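Local structure of PILD processed protein (Shewanella oneidensis, 4D40) at residues Gln11-Ser16 against Leu57-Thr62; Pro40-Ser45 against Asn63-Pro68. The protein is a type IV pilin, processed by the prepilin peptidase PilD, that probably assembles into or with surface pilus fibres involved in adhesion. All blocks are in the same frame, centred on the assembly; numbering follows the deposited sequence.

Contact 1 of 2, residues Gln11-Ser16 against Leu57-Thr62; sequences QYLVTS and LKAVPT
Leu13 of helix 11-16 sits over Leu57 of strand 57-61, and the two segments run nearly antiparallel, their axes at 160° and 9.0 Å apart at the closest. No hydrogen bond joins them; the contact is apolar and buried. Leu13 points toward the strand, and its two methyls touch neighbouring points along it. Leu13 CD2 lies 3.9 Å from Leu57 CB and also touches the carbonyl carbon of Lys58. Leu13 CD1 reaches Ala59 CB at 4.0 Å. The two leucines lie alongside each other, pointing opposite ways. With CG anti to the carbonyl carbon (chi1 -77°), Leu57 extends CD1 to the helix, 3.8 Å from Ser16 CB and 3.5 Å from Leu13 O. Ser16 turns its hydroxyl back to the helix: Ser16 OG donates to Tyr12 O at 2.8 Å, so the buried polar atom is satisfied. The same OG sits 3.9 Å above the Tyr12 ring plane, over its centre. Ser16 N also bonds Tyr12 O. Lys58 points away from the helix, and its NZ bonds to Ser56. Leu72 and Trp87 also cover Leu13. A long N-terminal helix packed on an antiparallel sheet is the hallmark of the type IV pilin fold.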
loop_
_atom_site.group_PDB
_atom_site.type_symbol
_atom_site.label_atom_id
_atom_site.label_comp_id
_atom_site.label_asym_id
_atom_site.label_seq_id
_atom_site.Cartn_x
_atom_site.Cartn_y
_atom_site.Cartn_z
ATOM N N GLN A 11 4.705 3.675 -5.356
ATOM C CA GLN A 11 4.290 5.068 -5.472
ATOM C C GLN A 11 2.799 5.209 -5.218
ATOM O O GLN A 11 2.355 6.196 -4.642
ATOM C CB GLN A 11 4.641 5.618 -6.851
ATOM C CG GLN A 11 6.120 5.879 -7.048
ATOM C CD GLN A 11 6.439 6.358 -8.452
ATOM O OE1 GLN A 11 6.340 5.600 -9.416
ATOM N NE2 GLN A 11 6.814 7.624 -8.572
ATOM N N TYR A 12 2.033 4.202 -5.627
ATOM C CA TYR A 12 0.585 4.248 -5.481
ATOM C C TYR A 12 0.188 3.993 -4.039
ATOM O O TYR A 12 -0.775 4.582 -3.550
ATOM C CB TYR A 12 -0.079 3.230 -6.403
ATOM C CG TYR A 12 -1.588 3.265 -6.373
ATOM C CD1 TYR A 12 -2.278 4.414 -6.707
ATOM C CD2 TYR A 12 -2.323 2.137 -6.030
ATOM C CE1 TYR A 12 -3.656 4.452 -6.689
ATOM C CE2 TYR A 12 -3.704 2.167 -6.014
ATOM C CZ TYR A 12 -4.364 3.328 -6.346
ATOM O OH TYR A 12 -5.739 3.368 -6.338
ATOM N N LEU A 13 0.918 3.109 -3.365
ATOM C CA LEU A 13 0.694 2.881 -1.936
ATOM C C LEU A 13 0.946 4.174 -1.177
ATOM O O LEU A 13 0.223 4.492 -0.233
ATOM C CB LEU A 13 1.593 1.769 -1.402
ATOM C CG LEU A 13 1.292 0.365 -1.944
ATOM C CD1 LEU A 13 2.356 -0.614 -1.492
ATOM C CD2 LEU A 13 -0.063 -0.097 -1.486
ATOM N N VAL A 14 1.959 4.921 -1.607
ATOM C CA VAL A 14 2.337 6.152 -0.914
ATOM C C VAL A 14 1.261 7.223 -1.078
ATOM O O VAL A 14 0.839 7.823 -0.092
ATOM C CB VAL A 14 3.708 6.667 -1.407
ATOM C CG1 VAL A 14 3.961 8.121 -0.985
ATOM C CG2 VAL A 14 4.807 5.769 -0.868
ATOM N N THR A 15 0.793 7.460 -2.299
ATOM C CA THR A 15 -0.221 8.496 -2.484
ATOM C C THR A 15 -1.520 8.050 -1.805
ATOM O O THR A 15 -2.295 8.878 -1.323
ATOM C CB THR A 15 -0.458 8.827 -3.970
ATOM O OG1 THR A 15 -0.743 7.635 -4.699
ATOM C CG2 THR A 15 0.771 9.496 -4.561
ATOM N N SER A 16 -1.737 6.741 -1.727
ATOM C CA SER A 16 -2.894 6.221 -1.004
ATOM C C SER A 16 -2.784 6.495 0.491
ATOM O O SER A 16 -3.766 6.888 1.123
ATOM C CB SER A 16 -3.056 4.726 -1.254
ATOM O OG SER A 16 -3.378 4.494 -2.621
ATOM N N LEU A 57 -1.894 -1.055 4.060
ATOM C CA LEU A 57 -2.067 -1.034 2.610
ATOM C C LEU A 57 -1.175 -2.110 2.026
ATOM O O LEU A 57 -0.005 -2.207 2.405
ATOM C CB LEU A 57 -1.695 0.331 2.025
ATOM C CG LEU A 57 -2.705 1.460 2.192
ATOM C CD1 LEU A 57 -2.044 2.812 1.912
ATOM C CD2 LEU A 57 -3.890 1.239 1.265
ATOM N N LYS A 58 -1.704 -2.928 1.115
ATOM C CA LYS A 58 -0.879 -3.952 0.492
ATOM C C LYS A 58 -1.001 -3.934 -1.014
ATOM O O LYS A 58 -2.046 -3.588 -1.567
ATOM C CB LYS A 58 -1.242 -5.348 0.993
ATOM C CG LYS A 58 -1.040 -5.539 2.484
ATOM C CD LYS A 58 -1.256 -6.987 2.877
ATOM C CE LYS A 58 -0.680 -7.278 4.244
ATOM N NZ LYS A 58 -1.458 -6.576 5.290
ATOM N N ALA A 59 0.094 -4.326 -1.653
ATOM C CA ALA A 59 0.138 -4.564 -3.088
ATOM C C ALA A 59 0.614 -5.987 -3.315
ATOM O O ALA A 59 1.778 -6.308 -3.068
ATOM C CB ALA A 59 1.058 -3.574 -3.770
ATOM N N VAL A 60 -0.298 -6.838 -3.773
ATOM C CA VAL A 60 -0.010 -8.254 -3.973
ATOM C C VAL A 60 0.238 -8.524 -5.442
ATOM O O VAL A 60 -0.668 -8.347 -6.253
ATOM C CB VAL A 60 -1.171 -9.144 -3.482
ATOM C CG1 VAL A 60 -0.867 -10.621 -3.738
ATOM C CG2 VAL A 60 -1.438 -8.901 -2.007
ATOM N N PRO A 61 1.454 -8.966 -5.792
ATOM C CA PRO A 61 1.700 -9.237 -7.213
ATOM C C PRO A 61 0.845 -10.374 -7.758
ATOM O O PRO A 61 0.547 -11.327 -7.045
ATOM C CB PRO A 61 3.187 -9.604 -7.246
ATOM C CG PRO A 61 3.489 -10.099 -5.877
ATOM C CD PRO A 61 2.633 -9.276 -4.961
ATOM N N THR A 62 0.440 -10.241 -9.017
ATOM C CA THR A 62 -0.219 -11.317 -9.740
ATOM C C THR A 62 0.844 -12.272 -10.264
ATOM O O THR A 62 2.037 -11.995 -10.167
ATOM C CB THR A 62 -1.049 -10.783 -10.914
ATOM O OG1 THR A 62 -0.168 -10.219 -11.888
ATOM C CG2 THR A 62 -2.036 -9.719 -10.451
#

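Contact 2 of 2, residues Pro40-Ser45 against Asn63-Pro68; sequences PYYSFS and NRQSDP
Tyr41 and Gln65 have the closest CA atoms, 5.2 Å apart. Two direct hydrogen bonds cross the contact. Arg64 NH1 donates to Pro40 O at 3.2 Å; Arg64 is poorly ordered, and this oxygen also accepts from Thr62 OG1. Gln65 NE2 donates to Tyr42 OH at 3.0 Å, with the hydroxyl lying 19° out of the amide plane. The amide gets there because CG is anti to the backbone N and the chain then bends at chi2 (66°). A water extends the polar network. Tyr42 OH donates to it at 2.6 Å, at the edge of the ring, and the water donates to Asp67 OD2. That carboxylate also accepts from Cys69 N and forms a salt bridge with Arg6. The contact thus fastens the start of strand 42-48 to the loop between strands 55-61 and 72-75, beside the N-terminal helix of the pilin fold. Gln65 reaches that helix too, through Lys2 O and Arg5 NE. Arg5 is also the cation-pi partner of the Tyr41 ring. With an alanine in place of Gln65, Tyr42 OH would probably be left without its amide donor, and Lys2 O and Arg5 NE would each lose one hydrogen bond. Other contacts are van der Waals. Gln65 CG lies 3.7 Å from Tyr42 CE2. Gln65 CB meets Tyr41 O at 3.4 Å. The Gln65 amide crosses the Tyr41 side chain at about a right angle, their planes 74° apart. The Tyr41 ring has Arg64 O at its edge, 3.8 Å from CD1.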
loop_
_atom_site.group_PDB
_atom_site.type_symbol
_atom_site.label_atom_id
_atom_site.label_comp_id
_atom_site.label_asym_id
_atom_site.label_seq_id
_atom_site.Cartn_x
_atom_site.Cartn_y
_atom_site.Cartn_z
ATOM N N PRO A 40 -2.969 -5.182 -14.036
ATOM C CA PRO A 40 -2.678 -6.577 -14.379
ATOM C C PRO A 40 -1.553 -7.184 -13.538
ATOM O O PRO A 40 -1.388 -8.407 -13.547
ATOM C CB PRO A 40 -2.266 -6.495 -15.849
ATOM C CG PRO A 40 -2.904 -5.244 -16.353
ATOM C CD PRO A 40 -2.869 -4.292 -15.206
ATOM N N TYR A 41 -0.818 -6.340 -12.816
ATOM C CA TYR A 41 0.400 -6.756 -12.126
ATOM C C TYR A 41 0.290 -6.770 -10.606
ATOM O O TYR A 41 0.996 -7.540 -9.949
ATOM C CB TYR A 41 1.550 -5.841 -12.531
ATOM C CG TYR A 41 1.798 -5.843 -14.016
ATOM C CD1 TYR A 41 2.471 -6.894 -14.613
ATOM C CD2 TYR A 41 1.361 -4.799 -14.815
ATOM C CE1 TYR A 41 2.707 -6.910 -15.969
ATOM C CE2 TYR A 41 1.593 -4.806 -16.181
ATOM C CZ TYR A 41 2.267 -5.865 -16.746
ATOM O OH TYR A 41 2.515 -5.891 -18.096
ATOM N N TYR A 42 -0.583 -5.935 -10.054
ATOM C CA TYR A 42 -0.783 -5.883 -8.610
ATOM C C TYR A 42 -2.246 -5.726 -8.239
ATOM O O TYR A 42 -3.009 -5.035 -8.921
ATOM C CB TYR A 42 0.006 -4.725 -7.972
ATOM C CG TYR A 42 1.496 -4.962 -7.884
ATOM C CD1 TYR A 42 2.055 -5.600 -6.785
ATOM C CD2 TYR A 42 2.342 -4.536 -8.892
ATOM C CE1 TYR A 42 3.418 -5.828 -6.706
ATOM C CE2 TYR A 42 3.702 -4.758 -8.828
ATOM C CZ TYR A 42 4.236 -5.397 -7.731
ATOM O OH TYR A 42 5.589 -5.613 -7.666
ATOM N N SER A 43 -2.612 -6.366 -7.135
ATOM C CA SER A 43 -3.915 -6.197 -6.516
ATOM C C SER A 43 -3.712 -5.439 -5.220
ATOM O O SER A 43 -2.923 -5.859 -4.378
ATOM C CB SER A 43 -4.573 -7.552 -6.260
ATOM O OG SER A 43 -4.719 -8.261 -7.471
ATOM N N PHE A 44 -4.412 -4.318 -5.074
ATOM C CA PHE A 44 -4.229 -3.448 -3.910
ATOM C C PHE A 44 -5.365 -3.599 -2.905
ATOM O O PHE A 44 -6.527 -3.759 -3.288
ATOM C CB PHE A 44 -4.128 -1.990 -4.351
ATOM C CG PHE A 44 -2.972 -1.712 -5.264
ATOM C CD1 PHE A 44 -1.726 -1.382 -4.751
ATOM C CD2 PHE A 44 -3.126 -1.782 -6.638
ATOM C CE1 PHE A 44 -0.660 -1.123 -5.595
ATOM C CE2 PHE A 44 -2.067 -1.521 -7.480
ATOM C CZ PHE A 44 -0.829 -1.196 -6.956
ATOM N N SER A 45 -5.025 -3.549 -1.619
ATOM C CA SER A 45 -6.022 -3.651 -0.567
ATOM C C SER A 45 -5.730 -2.672 0.562
ATOM O O SER A 45 -4.580 -2.316 0.803
ATOM C CB SER A 45 -6.080 -5.081 -0.011
ATOM O OG SER A 45 -4.847 -5.454 0.598
ATOM N N ASN A 63 0.416 -13.394 -10.830
ATOM C CA ASN A 63 1.352 -14.331 -11.446
ATOM C C ASN A 63 2.122 -13.683 -12.601
ATOM O O ASN A 63 3.218 -14.118 -12.951
ATOM C CB ASN A 63 0.614 -15.581 -11.933
ATOM C CG ASN A 63 -0.667 -15.254 -12.675
ATOM O OD1 ASN A 63 -0.909 -14.107 -13.046
ATOM N ND2 ASN A 63 -1.499 -16.266 -12.893
ATOM N N ARG A 64 1.543 -12.630 -13.174
ATOM C CA ARG A 64 2.150 -11.907 -14.289
ATOM C C ARG A 64 3.302 -10.995 -13.857
ATOM O O ARG A 64 3.979 -10.405 -14.697
ATOM C CB ARG A 64 1.085 -11.075 -15.005
ATOM C CG ARG A 64 -0.083 -11.901 -15.511
ATOM C CD ARG A 64 -1.192 -11.040 -16.079
ATOM N NE ARG A 64 -2.454 -11.775 -16.131
ATOM C CZ ARG A 64 -3.375 -11.769 -15.169
ATOM N NH1 ARG A 64 -3.200 -11.052 -14.062
ATOM N NH2 ARG A 64 -4.485 -12.481 -15.317
ATOM N N GLN A 65 3.520 -10.887 -12.549
ATOM C CA GLN A 65 4.522 -9.981 -12.000
ATOM C C GLN A 65 5.507 -10.768 -11.142
ATOM O O GLN A 65 5.334 -10.885 -9.934
ATOM C CB GLN A 65 3.824 -8.883 -11.193
ATOM C CG GLN A 65 4.725 -7.968 -10.356
ATOM C CD GLN A 65 5.648 -7.091 -11.179
ATOM O OE1 GLN A 65 5.659 -7.139 -12.406
ATOM N NE2 GLN A 65 6.435 -6.268 -10.490
ATOM N N SER A 66 6.541 -11.306 -11.780
ATOM C CA SER A 66 7.441 -12.250 -11.123
ATOM C C SER A 66 8.571 -11.508 -10.441
ATOM O O SER A 66 9.733 -11.614 -10.839
ATOM C CB SER A 66 8.002 -13.255 -12.129
ATOM O OG SER A 66 8.723 -12.593 -13.153
ATOM N N ASP A 67 8.216 -10.768 -9.397
ATOM C CA ASP A 67 9.155 -9.898 -8.716
ATOM C C ASP A 67 9.565 -10.468 -7.356
ATOM O O ASP A 67 8.717 -10.930 -6.599
ATOM C CB ASP A 67 8.537 -8.518 -8.546
ATOM C CG ASP A 67 9.473 -7.559 -7.898
ATOM O OD1 ASP A 67 10.312 -6.982 -8.620
ATOM O OD2 ASP A 67 9.381 -7.407 -6.668
ATOM N N PRO A 68 10.872 -10.436 -7.036
ATOM C CA PRO A 68 11.360 -11.100 -5.819
ATOM C C PRO A 68 10.977 -10.424 -4.496
ATOM O O PRO A 68 11.234 -11.002 -3.438
ATOM C CB PRO A 68 12.881 -11.090 -6.010
ATOM C CG PRO A 68 13.145 -9.942 -6.920
ATOM C CD PRO A 68 11.978 -9.910 -7.856
HETATM O O HOH W 1 6.735 -6.927 -5.716
#

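How the contacts relate
The centres of the two contacts lie about 10 Å apart. Contact 1 is near the centre of the chain, contact 2 about 13 Å from it. Their segments alternate in sequence: 11-16, 40-45, 57-62, 63-68. Strands 42-48 and 55-61 are antiparallel neighbours in one sheet, so the contacts meet directly. Val60 N lies 2.9 Å from Ser43 O, a probable hydrogen bond of the strand pair. Phe44 CE1 packs 3.5 Å from Ala59 CB, joining the apolar layer under helix 2-27. Segment 57-62 runs straight into 63-68. The sheet is thus held to the middle of the helix at contact 1. The loop after strand 55-61 meets the start of strand 42-48 at contact 2, where Gln65 and Asp67 also bond to the helix start.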